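Local coordinates for protein alpha-L-rhamnosidase (Aspergillus terreus, PDB 6GSZ) that probably hydrolyses terminal non-reducing alpha-L-rhamnose residues from alpha-L-rhamnosides, as a multidomain glycosidase that carries bound calcium and N-linked glycans, at residues W27-N32 with V836-R841; W175-Y180 with L495-S500. All coordinates share one frame; numbering follows the deposited sequence.

Contact 1. Residues W27-N32 with V836-R841; sequences WRFDGN and VPPNTR. With CA (calcium ion), chain T.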
ATOM      1  N   TRP A  27      21.599  -0.986   6.287  1.00 12.38           N
ATOM      2  CA  TRP A  27      22.279  -0.692   5.049  1.00 13.79           C
ATOM      3  C   TRP A  27      22.111  -1.855   4.097  1.00 14.43           C
ATOM      4  O   TRP A  27      22.311  -3.009   4.483  1.00 17.81           O
ATOM      5  CB  TRP A  27      23.755  -0.343   5.290  1.00 13.45           C
ATOM      6  CG  TRP A  27      24.480  -1.265   6.232  1.00 12.84           C
ATOM      7  CD1 TRP A  27      25.327  -2.301   5.934  1.00 13.90           C
ATOM      8  CD2 TRP A  27      24.527  -1.108   7.651  1.00 12.38           C
ATOM      9  NE1 TRP A  27      25.824  -2.814   7.093  1.00 14.66           N
ATOM     10  CE2 TRP A  27      25.379  -2.114   8.159  1.00 12.35           C
ATOM     11  CE3 TRP A  27      23.920  -0.205   8.543  1.00 13.61           C
ATOM     12  CZ2 TRP A  27      25.621  -2.239   9.512  1.00 13.82           C
ATOM     13  CZ3 TRP A  27      24.163  -0.325   9.889  1.00 13.14           C
ATOM     14  CH2 TRP A  27      25.012  -1.343  10.371  1.00 13.07           C
ATOM     15  N   ARG A  28      21.874  -1.545   2.843  1.00 13.68           N
ATOM     16  CA  ARG A  28      21.819  -2.527   1.787  0.50 15.45           C
ATOM     17  C   ARG A  28      23.156  -2.549   1.030  1.00 15.49           C
ATOM     18  O   ARG A  28      23.807  -1.532   0.886  1.00 17.06           O
ATOM     19  CB  ARG A  28      20.617  -2.115   0.942  0.50 17.13           C
ATOM     20  CG  ARG A  28      20.143  -3.152  -0.050  0.50 18.90           C
ATOM     21  CD  ARG A  28      18.840  -2.617  -0.609  0.50 23.34           C
ATOM     22  NE  ARG A  28      17.688  -3.099   0.143  0.50 24.56           N
ATOM     23  CZ  ARG A  28      16.475  -2.584   0.099  0.50 26.92           C
ATOM     24  NH1 ARG A  28      15.446  -3.363   0.396  0.50 20.82           N
ATOM     25  NH2 ARG A  28      16.296  -1.313  -0.219  0.50 30.29           N
ATOM     26  N   PHE A  29      23.535  -3.728   0.539  1.00 14.57           N
ATOM     27  CA  PHE A  29      24.771  -3.934  -0.169  1.00 14.76           C
ATOM     28  C   PHE A  29      24.538  -4.033  -1.671  1.00 17.65           C
ATOM     29  O   PHE A  29      23.458  -4.473  -2.140  1.00 20.89           O
ATOM     30  CB  PHE A  29      25.409  -5.236   0.303  1.00 14.97           C
ATOM     31  CG  PHE A  29      25.775  -5.278   1.761  1.00 13.74           C
ATOM     32  CD1 PHE A  29      26.909  -4.630   2.240  1.00 14.42           C
ATOM     33  CD2 PHE A  29      24.962  -5.940   2.665  1.00 13.35           C
ATOM     34  CE1 PHE A  29      27.263  -4.717   3.575  1.00 14.19           C
ATOM     35  CE2 PHE A  29      25.286  -5.965   4.009  1.00 14.25           C
ATOM     36  CZ  PHE A  29      26.449  -5.383   4.459  1.00 14.84           C
ATOM     37  N   ASP A  30      25.580  -3.673  -2.421  1.00 18.78           N
ATOM     38  CA  ASP A  30      25.645  -3.895  -3.876  1.00 19.84           C
ATOM     39  C   ASP A  30      26.999  -4.558  -4.158  1.00 21.42           C
ATOM     40  O   ASP A  30      27.987  -4.220  -3.580  1.00 24.59           O
ATOM     41  CB  ASP A  30      25.432  -2.580  -4.635  1.00 22.65           C
ATOM     42  CG  ASP A  30      25.296  -2.661  -6.142  1.00 34.89           C
ATOM     43  OD1 ASP A  30      25.234  -3.782  -6.725  1.00 45.48           O
ATOM     44  OD2 ASP A  30      25.237  -1.581  -6.730  1.00 52.88           O
ATOM     45  N   GLY A  31      27.033  -5.484  -5.099  1.00 25.51           N
ATOM     46  CA  GLY A  31      28.283  -6.104  -5.455  1.00 25.12           C
ATOM     47  C   GLY A  31      28.117  -7.589  -5.685  1.00 22.87           C
ATOM     48  O   GLY A  31      27.203  -8.174  -5.242  1.00 25.57           O
ATOM     49  N   ASN A  32      29.073  -8.183  -6.385  1.00 26.02           N
ATOM     50  CA  ASN A  32      28.972  -9.573  -6.819  1.00 25.29           C
ATOM     51  C   ASN A  32      29.928 -10.475  -6.014  1.00 24.03           C
ATOM     52  O   ASN A  32      30.137 -11.629  -6.383  1.00 28.42           O
ATOM     53  CB  ASN A  32      29.197  -9.697  -8.337  1.00 29.62           C
ATOM     54  CG  ASN A  32      30.602  -9.316  -8.747  1.00 35.57           C
ATOM     55  OD1 ASN A  32      31.339  -8.770  -7.935  1.00 39.18           O
ATOM     56  ND2 ASN A  32      30.985  -9.576  -9.997  1.00 50.86           N
ATOM     57  N   VAL A 836      22.508 -14.049  -5.173  1.00 12.60           N
ATOM     58  CA  VAL A 836      22.315 -14.094  -3.717  1.00 13.92           C
ATOM     59  C   VAL A 836      23.066 -12.908  -3.144  1.00 14.95           C
ATOM     60  O   VAL A 836      24.255 -12.754  -3.392  1.00 14.21           O
ATOM     61  CB  VAL A 836      22.787 -15.438  -3.132  1.00 15.74           C
ATOM     62  CG1 VAL A 836      22.728 -15.505  -1.606  1.00 15.77           C
ATOM     63  CG2 VAL A 836      21.990 -16.572  -3.759  1.00 15.79           C
ATOM     64  N   PRO A 837      22.400 -11.995  -2.402  1.00 14.54           N
ATOM     65  CA  PRO A 837      23.086 -10.792  -1.973  1.00 12.51           C
ATOM     66  C   PRO A 837      24.084 -10.987  -0.844  1.00 13.22           C
ATOM     67  O   PRO A 837      23.999 -11.955  -0.049  1.00 14.02           O
ATOM     68  CB  PRO A 837      21.932  -9.844  -1.568  1.00 13.59           C
ATOM     69  CG  PRO A 837      20.794 -10.784  -1.201  1.00 14.15           C
ATOM     70  CD  PRO A 837      20.978 -12.029  -2.037  1.00 14.43           C
ATOM     71  N   PRO A 838      25.040 -10.032  -0.736  1.00 12.60           N
ATOM     72  CA  PRO A 838      25.985 -10.022   0.368  1.00 13.24           C
ATOM     73  C   PRO A 838      25.243 -10.185   1.701  1.00 13.51           C
ATOM     74  O   PRO A 838      24.198  -9.583   1.931  1.00 13.59           O
ATOM     75  CB  PRO A 838      26.709  -8.673   0.227  1.00 14.62           C
ATOM     76  CG  PRO A 838      26.583  -8.344  -1.240  1.00 14.97           C
ATOM     77  CD  PRO A 838      25.227  -8.872  -1.634  1.00 15.37           C
ATOM     78  N   ASN A 839      25.864 -10.912   2.624  1.00 13.81           N
ATOM     79  CA  ASN A 839      25.411 -11.099   4.006  1.00 12.09           C
ATOM     80  C   ASN A 839      24.222 -12.060   4.122  1.00 13.03           C
ATOM     81  O   ASN A 839      23.627 -12.149   5.212  1.00 15.88           O
ATOM     82  CB  ASN A 839      25.115  -9.759   4.697  1.00 13.12           C
ATOM     83  CG  ASN A 839      25.524  -9.782   6.157  1.00 12.17           C
ATOM     84  OD1 ASN A 839      26.387 -10.598   6.552  1.00 13.63           O
ATOM     85  ND2 ASN A 839      24.959  -8.908   6.979  1.00 14.23           N
ATOM     86  N   THR A 840      23.864 -12.746   3.021  1.00 13.04           N
ATOM     87  CA  THR A 840      22.791 -13.746   3.051  1.00 13.42           C
ATOM     88  C   THR A 840      23.336 -15.102   2.579  1.00 13.45           C
ATOM     89  O   THR A 840      24.416 -15.176   1.979  1.00 14.18           O
ATOM     90  CB  THR A 840      21.587 -13.321   2.199  1.00 12.65           C
ATOM     91  OG1 THR A 840      21.877 -13.440   0.793  1.00 13.96           O
ATOM     92  CG2 THR A 840      21.129 -11.916   2.536  1.00 14.45           C
ATOM     93  N   ARG A 841      22.490 -16.118   2.762  1.00 13.25           N
ATOM     94  CA  ARG A 841      22.745 -17.453   2.235  1.00 13.65           C
ATOM     95  C   ARG A 841      21.436 -17.985   1.664  1.00 13.96           C
ATOM     96  O   ARG A 841      20.340 -17.496   2.034  1.00 14.97           O
ATOM     97  CB  ARG A 841      23.321 -18.436   3.255  1.00 15.19           C
ATOM     98  CG  ARG A 841      24.677 -18.035   3.813  1.00 16.68           C
ATOM     99  CD  ARG A 841      25.327 -19.091   4.652  1.00 20.18           C
ATOM    100  NE  ARG A 841      25.582 -20.343   3.926  1.00 23.29           N
ATOM    101  CZ  ARG A 841      26.618 -20.544   3.093  1.00 20.99           C
ATOM    102  NH1 ARG A 841      27.531 -19.605   2.887  1.00 23.23           N
ATOM    103  NH2 ARG A 841      26.779 -21.722   2.512  1.00 27.82           N
TER
HETATM  104 CA    CA T 938      24.189  -5.131  -8.319  0.50 45.80          CA
HETATM  105  O   HOH W   1      25.681  -6.723  -7.704  1.00 44.85           O
HETATM  106  O   HOH W   2      22.758  -5.100  -6.993  1.00 61.63           O
HETATM  107  O   HOH W   3      22.345  -6.849  -8.906  1.00 37.01           O
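F29 on strand 25-30 and P838 in the type II turn P837-T840 bring their CA atoms to 6.2 Å, with no hydrogen bond between the two segments. The contact is apolar: CB of F29 lies 3.7 Å from CG of P838, and the pyrrolidine carbons reach on to the root of the phenyl ring. F29 CG lies anti to its carbonyl carbon (chi1 -62°); the phenyl and the proline side chain slide past each other in opposite directions, and CE2 of F29 comes 3.9 Å from CB of N839. The N839 amide stands nearly perpendicular to the ring, 81° between planes; OD1 accepts from Q38 N, while ND2 donates to S60 O and S62 OG. Inside the turn, P837 O is gripped twice, by T840 N at 3.2 Å and by T840 OG1 at 2.7 Å. D30, its CB turned from the loop, binds the calcium ion through OD1 at 2.3 Å. The contact thus joins the N-terminal immunoglobulin-like domain to the C-terminal domain: W36 meets the F29 ring edge-to-face, S84 of strand 78-86 also touches F29, F29 forms a backbone hydrogen bond with Y809, and strand 787-790 packs against P837 and T840.

Contact 2. Residues W175-Y180 with L495-S500; sequences WQSYQY and LKDARS. With NAG (2-acetamido-2-deoxy-beta-D-glucopyranose), chain B.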
ATOM      1  N   TRP A 175      -4.947   9.558   4.973  1.00  9.86           N
ATOM      2  CA  TRP A 175      -6.061   9.097   5.764  1.00  9.32           C
ATOM      3  C   TRP A 175      -5.595   8.242   6.948  1.00 10.22           C
ATOM      4  O   TRP A 175      -5.218   7.070   6.755  1.00 11.04           O
ATOM      5  CB  TRP A 175      -7.090   8.342   4.923  1.00  9.29           C
ATOM      6  CG  TRP A 175      -8.375   8.095   5.646  1.00  9.41           C
ATOM      7  CD1 TRP A 175      -8.752   8.578   6.867  1.00 10.33           C
ATOM      8  CD2 TRP A 175      -9.473   7.298   5.177  1.00  9.09           C
ATOM      9  NE1 TRP A 175     -10.026   8.168   7.175  1.00 10.44           N
ATOM     10  CE2 TRP A 175     -10.489   7.375   6.161  1.00  9.77           C
ATOM     11  CE3 TRP A 175      -9.699   6.550   4.020  1.00 10.20           C
ATOM     12  CZ2 TRP A 175     -11.717   6.751   6.002  1.00  9.99           C
ATOM     13  CZ3 TRP A 175     -10.902   5.903   3.874  1.00 10.67           C
ATOM     14  CH2 TRP A 175     -11.910   6.031   4.843  1.00 11.63           C
ATOM     15  N   GLN A 176      -5.569   8.826   8.149  1.00  9.90           N
ATOM     16  CA  GLN A 176      -5.326   8.113   9.408  1.00  9.87           C
ATOM     17  C   GLN A 176      -6.675   7.963  10.130  1.00  9.38           C
ATOM     18  O   GLN A 176      -7.630   8.698   9.833  1.00  9.82           O
ATOM     19  CB  GLN A 176      -4.294   8.839  10.285  1.00 11.00           C
ATOM     20  CG  GLN A 176      -2.924   8.958   9.605  1.00 11.51           C
ATOM     21  CD  GLN A 176      -2.778  10.184   8.721  1.00 11.64           C
ATOM     22  OE1 GLN A 176      -3.079  11.318   9.161  1.00 11.07           O
ATOM     23  NE2 GLN A 176      -2.292  10.041   7.486  1.00 10.99           N
ATOM     24  N   SER A 177      -6.690   7.153  11.180  1.00 10.22           N
ATOM     25  CA  SER A 177      -7.764   7.106  12.148  1.00 10.49           C
ATOM     26  C   SER A 177      -7.536   8.346  13.021  1.00 10.32           C
ATOM     27  O   SER A 177      -7.025   8.268  14.127  1.00 11.26           O
ATOM     28  CB  SER A 177      -7.752   5.822  12.947  1.00 10.88           C
ATOM     29  OG  SER A 177      -8.033   4.706  12.103  1.00 11.56           O
ATOM     30  N   TYR A 178      -8.024   9.498  12.506  1.00 10.48           N
ATOM     31  CA  TYR A 178      -7.560  10.812  12.986  1.00 10.62           C
ATOM     32  C   TYR A 178      -7.876  11.052  14.461  1.00 11.26           C
ATOM     33  O   TYR A 178      -7.141  11.820  15.101  1.00 14.73           O
ATOM     34  CB  TYR A 178      -8.220  11.945  12.209  1.00 10.66           C
ATOM     35  CG  TYR A 178      -7.970  11.942  10.732  1.00  9.36           C
ATOM     36  CD1 TYR A 178      -6.709  12.171  10.200  1.00 10.05           C
ATOM     37  CD2 TYR A 178      -9.009  11.755   9.835  1.00  9.46           C
ATOM     38  CE1 TYR A 178      -6.508  12.277   8.833  1.00  9.55           C
ATOM     39  CE2 TYR A 178      -8.834  11.840   8.469  1.00  9.08           C
ATOM     40  CZ  TYR A 178      -7.574  12.087   7.948  1.00  9.51           C
ATOM     41  OH  TYR A 178      -7.427  12.194   6.582  1.00 10.63           O
ATOM     42  N   GLN A 179      -8.945  10.450  14.992  1.00 11.42           N
ATOM     43  CA  GLN A 179      -9.258  10.698  16.418  1.00 13.20           C
ATOM     44  C   GLN A 179      -8.215  10.081  17.358  1.00 13.07           C
ATOM     45  O   GLN A 179      -8.214  10.407  18.558  1.00 15.58           O
ATOM     46  CB  GLN A 179     -10.667  10.247  16.803  1.00 13.79           C
ATOM     47  CG  GLN A 179     -10.923   8.752  16.928  1.00 14.01           C
ATOM     48  CD  GLN A 179     -11.260   8.035  15.652  1.00 13.13           C
ATOM     49  OE1 GLN A 179     -10.632   8.231  14.574  1.00 13.19           O
ATOM     50  NE2 GLN A 179     -12.274   7.180  15.780  1.00 14.19           N
ATOM     51  N   TYR A 180      -7.421   9.127  16.846  1.00 11.74           N
ATOM     52  CA  TYR A 180      -6.345   8.472  17.591  1.00 12.04           C
ATOM     53  C   TYR A 180      -4.963   8.960  17.150  1.00 11.50           C
ATOM     54  O   TYR A 180      -4.090   9.168  17.994  1.00 15.77           O
ATOM     55  CB  TYR A 180      -6.430   6.960  17.419  1.00 12.28           C
ATOM     56  CG  TYR A 180      -7.727   6.371  17.877  1.00 12.54           C
ATOM     57  CD1 TYR A 180      -8.073   6.422  19.215  1.00 15.41           C
ATOM     58  CD2 TYR A 180      -8.606   5.766  16.991  1.00 14.00           C
ATOM     59  CE1 TYR A 180      -9.256   5.879  19.662  1.00 16.04           C
ATOM     60  CE2 TYR A 180      -9.824   5.269  17.430  1.00 13.66           C
ATOM     61  CZ  TYR A 180     -10.124   5.287  18.771  1.00 15.27           C
ATOM     62  OH  TYR A 180     -11.303   4.817  19.260  1.00 19.40           O
ATOM     63  N   LEU A 495      -1.391  -0.553  10.637  1.00  9.34           N
ATOM     64  CA  LEU A 495      -1.618  -1.471  11.723  1.00  9.22           C
ATOM     65  C   LEU A 495      -1.694  -0.790  13.098  1.00  8.30           C
ATOM     66  O   LEU A 495      -2.386  -1.318  13.989  1.00  9.23           O
ATOM     67  CB  LEU A 495      -0.579  -2.596  11.707  1.00  9.68           C
ATOM     68  CG  LEU A 495      -0.787  -3.630  10.583  1.00 10.58           C
ATOM     69  CD1 LEU A 495       0.471  -4.445  10.374  1.00 11.96           C
ATOM     70  CD2 LEU A 495      -1.972  -4.529  10.905  1.00 12.71           C
ATOM     71  N   LYS A 496      -1.040   0.383  13.253  1.00  9.74           N
ATOM     72  CA  LYS A 496      -1.266   1.172  14.466  1.00 10.06           C
ATOM     73  C   LYS A 496      -2.747   1.589  14.590  1.00 10.32           C
ATOM     74  O   LYS A 496      -3.356   1.505  15.652  1.00 11.18           O
ATOM     75  CB  LYS A 496      -0.375   2.430  14.452  1.00  9.83           C
ATOM     76  CG  LYS A 496       1.090   2.108  14.676  1.00 10.19           C
ATOM     77  CD  LYS A 496       1.957   3.353  14.591  1.00 10.50           C
ATOM     78  CE  LYS A 496       3.389   3.034  14.926  1.00 12.05           C
ATOM     79  NZ  LYS A 496       4.253   4.221  14.723  1.00 13.69           N
ATOM     80  N   ASP A 497      -3.295   2.019  13.459  1.00  9.64           N
ATOM     81  CA  ASP A 497      -4.713   2.442  13.427  1.00 10.31           C
ATOM     82  C   ASP A 497      -5.614   1.238  13.655  1.00 10.33           C
ATOM     83  O   ASP A 497      -6.616   1.315  14.391  1.00 11.50           O
ATOM     84  CB  ASP A 497      -5.041   3.201  12.148  1.00 10.83           C
ATOM     85  CG  ASP A 497      -4.400   4.584  12.103  1.00 11.81           C
ATOM     86  OD1 ASP A 497      -3.844   5.030  13.154  1.00 11.57           O
ATOM     87  OD2 ASP A 497      -4.481   5.205  10.998  1.00 11.40           O
ATOM     88  N   ALA A 498      -5.238   0.078  13.068  1.00  9.75           N
ATOM     89  CA  ALA A 498      -6.061  -1.111  13.249  1.00 10.12           C
ATOM     90  C   ALA A 498      -6.178  -1.401  14.762  1.00 10.24           C
ATOM     91  O   ALA A 498      -7.249  -1.737  15.273  1.00 10.66           O
ATOM     92  CB  ALA A 498      -5.472  -2.285  12.497  1.00 10.93           C
ATOM     93  N   ARG A 499      -5.035  -1.334  15.480  1.00  9.86           N
ATOM     94  CA  ARG A 499      -4.980  -1.602  16.898  1.00 10.29           C
ATOM     95  C   ARG A 499      -5.863  -0.589  17.662  1.00 10.27           C
ATOM     96  O   ARG A 499      -6.631  -0.981  18.538  1.00 12.00           O
ATOM     97  CB  ARG A 499      -3.524  -1.595  17.377  1.00 11.41           C
ATOM     98  CG  ARG A 499      -3.347  -1.773  18.871  1.00 11.44           C
ATOM     99  CD  ARG A 499      -4.023  -3.037  19.375  1.00 11.13           C
ATOM    100  NE  ARG A 499      -3.573  -3.359  20.711  1.00 13.06           N
ATOM    101  CZ  ARG A 499      -4.181  -4.225  21.542  1.00 11.95           C
ATOM    102  NH1 ARG A 499      -5.287  -4.846  21.132  1.00 12.02           N
ATOM    103  NH2 ARG A 499      -3.633  -4.455  22.734  1.00 14.33           N
ATOM    104  N   SER A 500      -5.696   0.712  17.384  1.00 10.16           N
ATOM    105  CA  SER A 500      -6.496   1.726  18.061  1.00 10.91           C
ATOM    106  C   SER A 500      -8.005   1.486  17.861  1.00 10.14           C
ATOM    107  O   SER A 500      -8.793   1.574  18.857  1.00 12.26           O
ATOM    108  CB  SER A 500      -6.133   3.114  17.549  1.00 12.48           C
ATOM    109  OG  SER A 500      -4.796   3.478  17.882  1.00 13.29           O
TER
HETATM  110  C1  NAG B   1     -15.641   4.488  20.544  1.00 19.14           C
HETATM  111  C2  NAG B   1     -15.562   5.890  19.918  1.00 17.64           C
HETATM  112  C3  NAG B   1     -16.825   6.669  20.197  1.00 22.59           C
HETATM  113  C4  NAG B   1     -18.055   5.922  19.742  1.00 23.33           C
HETATM  114  C5  NAG B   1     -18.040   4.535  20.387  1.00 21.96           C
HETATM  115  C6  NAG B   1     -19.178   3.686  19.836  1.00 26.90           C
HETATM  116  C7  NAG B   1     -13.494   7.178  19.574  1.00 18.93           C
HETATM  117  C8  NAG B   1     -12.360   7.882  20.276  1.00 20.47           C
HETATM  118  N2  NAG B   1     -14.427   6.627  20.395  1.00 18.36           N
HETATM  119  O3  NAG B   1     -16.746   7.916  19.520  1.00 23.93           O
HETATM  120  O4  NAG B   1     -19.174   6.677  20.194  1.00 27.76           O
HETATM  121  O5  NAG B   1     -16.815   3.880  20.013  1.00 21.30           O
HETATM  122  O6  NAG B   1     -19.173   3.714  18.370  1.00 31.21           O
HETATM  123  O7  NAG B   1     -13.560   7.082  18.339  1.00 20.79           O
HETATM  124  O   HOH W   4      -4.536   4.571   8.351  1.00 12.78           O
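An inverse gamma turn centred on S177 presents its backbone to D497 on helix 488-503. S177 N donates to D497 OD2 over 3.0 Å in a nearly straight bond, 163° at the hydrogen, but the donor stands well above the carboxylate plane. Water 4 donates to the same oxygen at 2.7 Å and also to W175 O, tying a second backbone point of the loop to the helix. The other oxygen, OD1, forms a salt bridge with R181, which would probably stabilise the negative charge. The S177 hydroxyl oxygen OG packs 3.3 Å from CB of D497 and hydrogen-bonds to E501, one helical turn further on. Helix 488-503 belongs to the six-hairpin glycosidase domain, the (alpha/alpha)6 barrel of this family, whereas the loop 175-180 comes from the alpha-L-rhamnosidase N-terminal domain, between strands 164-165 and 182-188. Where the loop turns back, with Y180 N bonded to S177 O, the Y180 ring lies over S500 in a CH-pi contact: CB of S500 sits 4.0 Å from the ring centroid, 27° off the normal. Q179 covers the opposite face with its CG, 3.7 Å above the ring plane and near the rim. Its CG is wedged between backbone N and carbonyl carbon (chi1 74°), and a bend at chi2 carries the amide toward the N-acetylglucosamine of an attached glycan, where Q179 NE2 donates to the acetamide O7 at 2.9 Å.

How the contacts relate
The two contacts are separate domain junctions, their centres 36 Å and their nearest atoms about 18 Å apart. Contact 1 brings together parts from near the two ends of the chain; both segments of contact 2 fall within the stretch that it spans. Contact 1 is chiefly apolar, beside a calcium ion; contact 2 is chiefly polar, beside a glycan. The six-hairpin domain enters contact 2 through helix 488-503, whereas R28 of 27-32 makes a salt bridge to E427, just ahead of strand 430-434. Neither contact contains a residue of the glucose pocket, which includes D460, E466, E740 and H761.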